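Local atomic coordinates of mannose-6-phosphate isomerase (Helicobacter pylori, PDB entry 2QH5), a protein that probably transfers a guanylyl group from GTP to alpha-D-mannose 1-phosphate, giving GDP-mannose and diphosphate, and is represented here by its nucleotidyltransferase domain. Residues Lys117-Gln120 against Ala121-Ala125; Met244-Ile248 against Ala249-Gln253. All blocks are in the same frame, centred on the assembly; numbering follows the deposited sequence.

Overall arrangement
Both contacts are local, each centred on one helix of the nucleotidyltransferase domain, which belongs to the GT-A clan and builds its helices around a mixed beta-sheet. Contact 1 comes first along the chain and forms the N-terminal turns of helix 119-134, just after strand 106-111. Contact 2 follows much later and takes in the whole short helix 246-251, shortly before strand 257-261. Their centres lie about 26 Å apart, on opposite sides of the chain's centre, and their nearest atoms about 15 Å. Contact 1 is a surface cap, whereas contact 2 is partly buried among helices 90-99 and 195-205 and strands 165-168 and 184-194. They are thus separate pieces of local helix structure in one domain.

Contact 1: residues Lys117-Gln120 against Ala121-Ala125; sequences KDLQ and AYENA
Asp118 caps the N-terminus of helix 119-134, and its carboxylate reaches over the first turn to the backbone of Ala121. The main capping bond runs from Ala121 N to Asp118 OD2 at 3.0 Å and is nearly straight, with an N-H...O angle of 165°. The amide comes to the oxygen from above the carboxylate plane. Gln120 N gives the same oxygen a second, weak bond, so that OD2 serves two amides of the first turn, which have no earlier helical carbonyl to bind. The methyl of Ala121 lies against the same face of the carboxylate, its CB 3.4 Å from Asp118 OD2. A chi1 of -163° puts Asp118 CG opposite its own backbone N and turns the carboxylate into the helix end, where a negative charge would probably interact well with the helix dipole.

Regular helical bonding begins directly behind the cap. Asp118 O accepts from Tyr122 N, Leu119 O from Glu123 N, and Gln120 O from Asn124 N. Outside this ladder, the extended Glu123 side chain crosses that of Leu119 at a slant, and Glu123 OE1 comes within 3.5 Å of Leu119 CD2.

On the solvent side the amides of Gln120 and Asn124 meet with their planes 55° apart. The Gln120 chain bends at chi2 and swings its amide across to Asn124, leaving Gln120 NE2 3.5 Å from Asn124 OD1.

Farther out, the backbone of Asp118 is hydrogen-bonded to that of Ala264. The turn is anchored to the rest of the domain by Tyr122, whose ring leaves the cap for the interior; its side chain touches Leu50 and Ile116, and Tyr122 OH is hydrogen-bonded to Asn47 OD1 of helix 39-48.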
loop_
_atom_site.group_PDB
_atom_site.type_symbol
_atom_site.label_atom_id
_atom_site.label_comp_id
_atom_site.label_asym_id
_atom_site.label_seq_id
_atom_site.Cartn_x
_atom_site.Cartn_y
_atom_site.Cartn_z
ATOM N N LYS A 117 -4.829 12.612 -10.742
ATOM C CA LYS A 117 -5.370 13.936 -11.032
ATOM C C LYS A 117 -6.892 14.034 -10.908
ATOM O O LYS A 117 -7.406 14.994 -10.328
ATOM C CB LYS A 117 -4.889 14.422 -12.400
ATOM C CG LYS A 117 -3.498 15.036 -12.357
ATOM C CD LYS A 117 -2.745 14.829 -13.660
ATOM C CE LYS A 117 -2.221 13.402 -13.773
ATOM N NZ LYS A 117 -1.525 13.153 -15.065
ATOM N N ASP A 118 -7.613 13.050 -11.442
ATOM C CA ASP A 118 -9.062 13.007 -11.259
ATOM C C ASP A 118 -9.363 12.491 -9.857
ATOM O O ASP A 118 -9.360 11.287 -9.614
ATOM C CB ASP A 118 -9.738 12.138 -12.327
ATOM C CG ASP A 118 -11.240 12.397 -12.437
ATOM O OD1 ASP A 118 -11.732 12.504 -13.580
ATOM O OD2 ASP A 118 -11.932 12.495 -11.396
ATOM N N LEU A 119 -9.618 13.418 -8.940
ATOM C CA LEU A 119 -9.808 13.085 -7.534
ATOM C C LEU A 119 -11.212 12.553 -7.240
ATOM O O LEU A 119 -11.431 11.892 -6.224
ATOM C CB LEU A 119 -9.483 14.300 -6.659
ATOM C CG LEU A 119 -9.230 14.056 -5.167
ATOM C CD1 LEU A 119 -7.934 14.719 -4.708
ATOM C CD2 LEU A 119 -10.424 14.506 -4.322
ATOM N N GLN A 120 -12.159 12.841 -8.128
ATOM C CA GLN A 120 -13.529 12.354 -7.954
ATOM C C GLN A 120 -13.639 10.884 -8.352
ATOM O O GLN A 120 -14.302 10.097 -7.674
ATOM C CB GLN A 120 -14.533 13.217 -8.733
ATOM C CG GLN A 120 -15.985 13.036 -8.281
ATOM C CD GLN A 120 -16.142 13.087 -6.765
ATOM O OE1 GLN A 120 -15.831 14.097 -6.130
ATOM N NE2 GLN A 120 -16.624 11.993 -6.181
ATOM N N ALA A 121 -12.971 10.527 -9.447
ATOM C CA ALA A 121 -12.881 9.142 -9.897
ATOM C C ALA A 121 -12.085 8.285 -8.907
ATOM O O ALA A 121 -12.329 7.075 -8.782
ATOM C CB ALA A 121 -12.251 9.083 -11.277
ATOM N N TYR A 122 -11.135 8.923 -8.217
ATOM C CA TYR A 122 -10.368 8.282 -7.151
ATOM C C TYR A 122 -11.258 7.971 -5.961
ATOM O O TYR A 122 -11.238 6.860 -5.438
ATOM C CB TYR A 122 -9.211 9.175 -6.692
ATOM C CG TYR A 122 -8.350 8.528 -5.627
ATOM C CD1 TYR A 122 -7.364 7.610 -5.974
ATOM C CD2 TYR A 122 -8.531 8.819 -4.272
ATOM C CE1 TYR A 122 -6.583 7.002 -5.015
ATOM C CE2 TYR A 122 -7.752 8.211 -3.300
ATOM C CZ TYR A 122 -6.777 7.304 -3.681
ATOM O OH TYR A 122 -5.982 6.690 -2.740
ATOM N N GLU A 123 -12.033 8.965 -5.545
ATOM C CA GLU A 123 -12.881 8.876 -4.362
ATOM C C GLU A 123 -13.974 7.821 -4.517
ATOM O O GLU A 123 -14.358 7.170 -3.539
ATOM C CB GLU A 123 -13.504 10.245 -4.108
ATOM C CG GLU A 123 -13.923 10.517 -2.685
ATOM C CD GLU A 123 -13.825 11.997 -2.337
ATOM O OE1 GLU A 123 -13.102 12.730 -3.052
ATOM O OE2 GLU A 123 -14.460 12.425 -1.347
ATOM N N ASN A 124 -14.464 7.672 -5.752
ATOM C CA ASN A 124 -15.489 6.681 -6.108
ATOM C C ASN A 124 -14.962 5.255 -5.986
ATOM O O ASN A 124 -15.591 4.403 -5.343
ATOM C CB ASN A 124 -16.000 6.910 -7.541
ATOM C CG ASN A 124 -16.791 8.207 -7.697
ATOM O OD1 ASN A 124 -17.500 8.640 -6.785
ATOM N ND2 ASN A 124 -16.674 8.827 -8.868
ATOM N N ALA A 125 -13.806 5.016 -6.615
ATOM C CA ALA A 125 -13.087 3.739 -6.546
ATOM C C ALA A 125 -12.764 3.319 -5.110
ATOM O O ALA A 125 -12.837 2.133 -4.775
ATOM C CB ALA A 125 -11.817 3.796 -7.384
#

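Contact 2: residues Met244-Ile248 against Ala249-Gln253; sequences MSIDI and ALMQQ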
loop_
_atom_site.group_PDB
_atom_site.type_symbol
_atom_site.label_atom_id
_atom_site.label_comp_id
_atom_site.label_asym_id
_atom_site.label_seq_id
_atom_site.Cartn_x
_atom_site.Cartn_y
_atom_site.Cartn_z
ATOM N N MET A 244 10.377 -9.541 0.709
ATOM C CA MET A 244 9.338 -10.011 -0.214
ATOM C C MET A 244 8.205 -9.009 -0.411
ATOM O O MET A 244 7.749 -8.391 0.551
ATOM C CB MET A 244 8.758 -11.333 0.275
ATOM C CG MET A 244 7.783 -11.958 -0.693
ATOM S SD MET A 244 7.462 -13.658 -0.279
ATOM C CE MET A 244 9.018 -14.417 -0.765
ATOM N N SER A 245 7.687 -9.010 -1.628
ATOM C CA SER A 245 6.590 -8.173 -2.061
ATOM C C SER A 245 5.239 -8.730 -1.703
ATOM O O SER A 245 5.070 -9.920 -1.655
ATOM C CB SER A 245 6.644 -8.058 -3.558
ATOM O OG SER A 245 6.091 -6.836 -3.923
ATOM N N ILE A 246 4.259 -7.871 -1.487
ATOM C CA ILE A 246 2.925 -8.391 -1.188
ATOM C C ILE A 246 2.335 -9.154 -2.383
ATOM O O ILE A 246 1.583 -10.123 -2.215
ATOM C CB ILE A 246 1.985 -7.262 -0.710
ATOM C CG1 ILE A 246 0.705 -7.834 -0.107
ATOM C CG2 ILE A 246 1.696 -6.284 -1.830
ATOM C CD1 ILE A 246 0.957 -8.761 1.071
ATOM N N ASP A 247 2.732 -8.729 -3.582
ATOM C CA ASP A 247 2.267 -9.319 -4.821
ATOM C C ASP A 247 2.757 -10.744 -4.940
ATOM O O ASP A 247 2.026 -11.607 -5.397
ATOM C CB ASP A 247 2.735 -8.495 -6.020
ATOM C CG ASP A 247 2.497 -7.002 -5.835
ATOM O OD1 ASP A 247 3.221 -6.366 -5.033
ATOM O OD2 ASP A 247 1.596 -6.459 -6.506
ATOM N N ILE A 248 3.990 -10.991 -4.511
ATOM C CA ILE A 248 4.569 -12.332 -4.558
ATOM C C ILE A 248 4.082 -13.172 -3.377
ATOM O O ILE A 248 3.664 -14.320 -3.550
ATOM C CB ILE A 248 6.121 -12.269 -4.607
ATOM C CG1 ILE A 248 6.584 -11.708 -5.958
ATOM C CG2 ILE A 248 6.743 -13.644 -4.360
ATOM C CD1 ILE A 248 7.997 -11.141 -5.957
ATOM N N ALA A 249 4.114 -12.574 -2.186
ATOM C CA ALA A 249 3.751 -13.247 -0.934
ATOM C C ALA A 249 2.309 -13.724 -0.877
ATOM O O ALA A 249 2.024 -14.820 -0.376
ATOM C CB ALA A 249 4.029 -12.332 0.258
ATOM N N LEU A 250 1.402 -12.900 -1.387
ATOM C CA LEU A 250 -0.013 -13.095 -1.106
ATOM C C LEU A 250 -0.919 -12.998 -2.323
ATOM O O LEU A 250 -1.774 -13.860 -2.533
ATOM C CB LEU A 250 -0.463 -12.096 -0.040
ATOM C CG LEU A 250 -1.910 -12.134 0.443
ATOM C CD1 LEU A 250 -2.280 -13.505 0.998
ATOM C CD2 LEU A 250 -2.107 -11.048 1.483
ATOM N N MET A 251 -0.728 -11.951 -3.118
ATOM C CA MET A 251 -1.635 -11.663 -4.224
ATOM C C MET A 251 -1.584 -12.706 -5.345
ATOM O O MET A 251 -2.531 -12.844 -6.103
ATOM C CB MET A 251 -1.404 -10.248 -4.770
ATOM C CG MET A 251 -1.502 -9.151 -3.720
ATOM S SD MET A 251 -3.134 -9.039 -2.961
ATOM C CE MET A 251 -2.815 -8.034 -1.523
ATOM N N GLN A 252 -0.498 -13.461 -5.440
ATOM C CA GLN A 252 -0.423 -14.527 -6.440
ATOM C C GLN A 252 -1.038 -15.845 -5.950
ATOM O O GLN A 252 -1.076 -16.833 -6.691
ATOM C CB GLN A 252 1.022 -14.748 -6.893
ATOM C CG GLN A 252 1.538 -13.681 -7.843
ATOM C CD GLN A 252 2.798 -14.101 -8.579
ATOM O OE1 GLN A 252 3.157 -13.508 -9.596
ATOM N NE2 GLN A 252 3.476 -15.129 -8.069
ATOM N N GLN A 253 -1.526 -15.863 -4.713
ATOM C CA GLN A 253 -2.023 -17.103 -4.123
ATOM C C GLN A 253 -3.369 -16.972 -3.449
ATOM O O GLN A 253 -4.004 -17.982 -3.146
ATOM C CB GLN A 253 -1.015 -17.650 -3.120
ATOM C CG GLN A 253 0.077 -18.461 -3.761
ATOM C CD GLN A 253 1.436 -17.986 -3.345
ATOM O OE1 GLN A 253 2.246 -17.594 -4.185
ATOM N NE2 GLN A 253 1.695 -17.991 -2.041
#
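Helix 246-251 starts, behind Ser245 at the N-cap position, with Ala249 N bonded to Ser245 O at 2.9 Å, and widens into a pi-type turn at 249-251. The widening is centred on Ile246 O, which accepts from both Leu250 N and Met251 N. The bond from Met251 N is the straighter, at 169°, and lies in the carbonyl plane, while Leu250 N is tilted from that plane by 33°. Gln252 N reaches Asp247 O in a weak bond.

Three apolar pairs line the helix. Met244 is extended to its sulfur and lays SD against the methyl of Ala249, 3.7 Å from CB. Ile246 and Leu250 run side by side in the same direction, with Ile246 CD1 3.8 Å from both Leu250 CB and CD2. Met251 bends at chi2 (-62°), which brings its terminal CE to 3.8 Å from Ile246 CG1.

Phe191 of strand 184-194 packs on Ile246 and Met251, Phe198 of helix 195-205 on Ile246 and Leu250, and Ala91 of helix 90-99 on Ala249. At the start of the helix Ile246 N is hydrogen-bonded to Thr90 OG1, and beyond its end Gln252 OE1 accepts from Glu168 N. The apolar face thus seats the short helix between sheet and helices, while hydrogen bonds near its two ends fix its position.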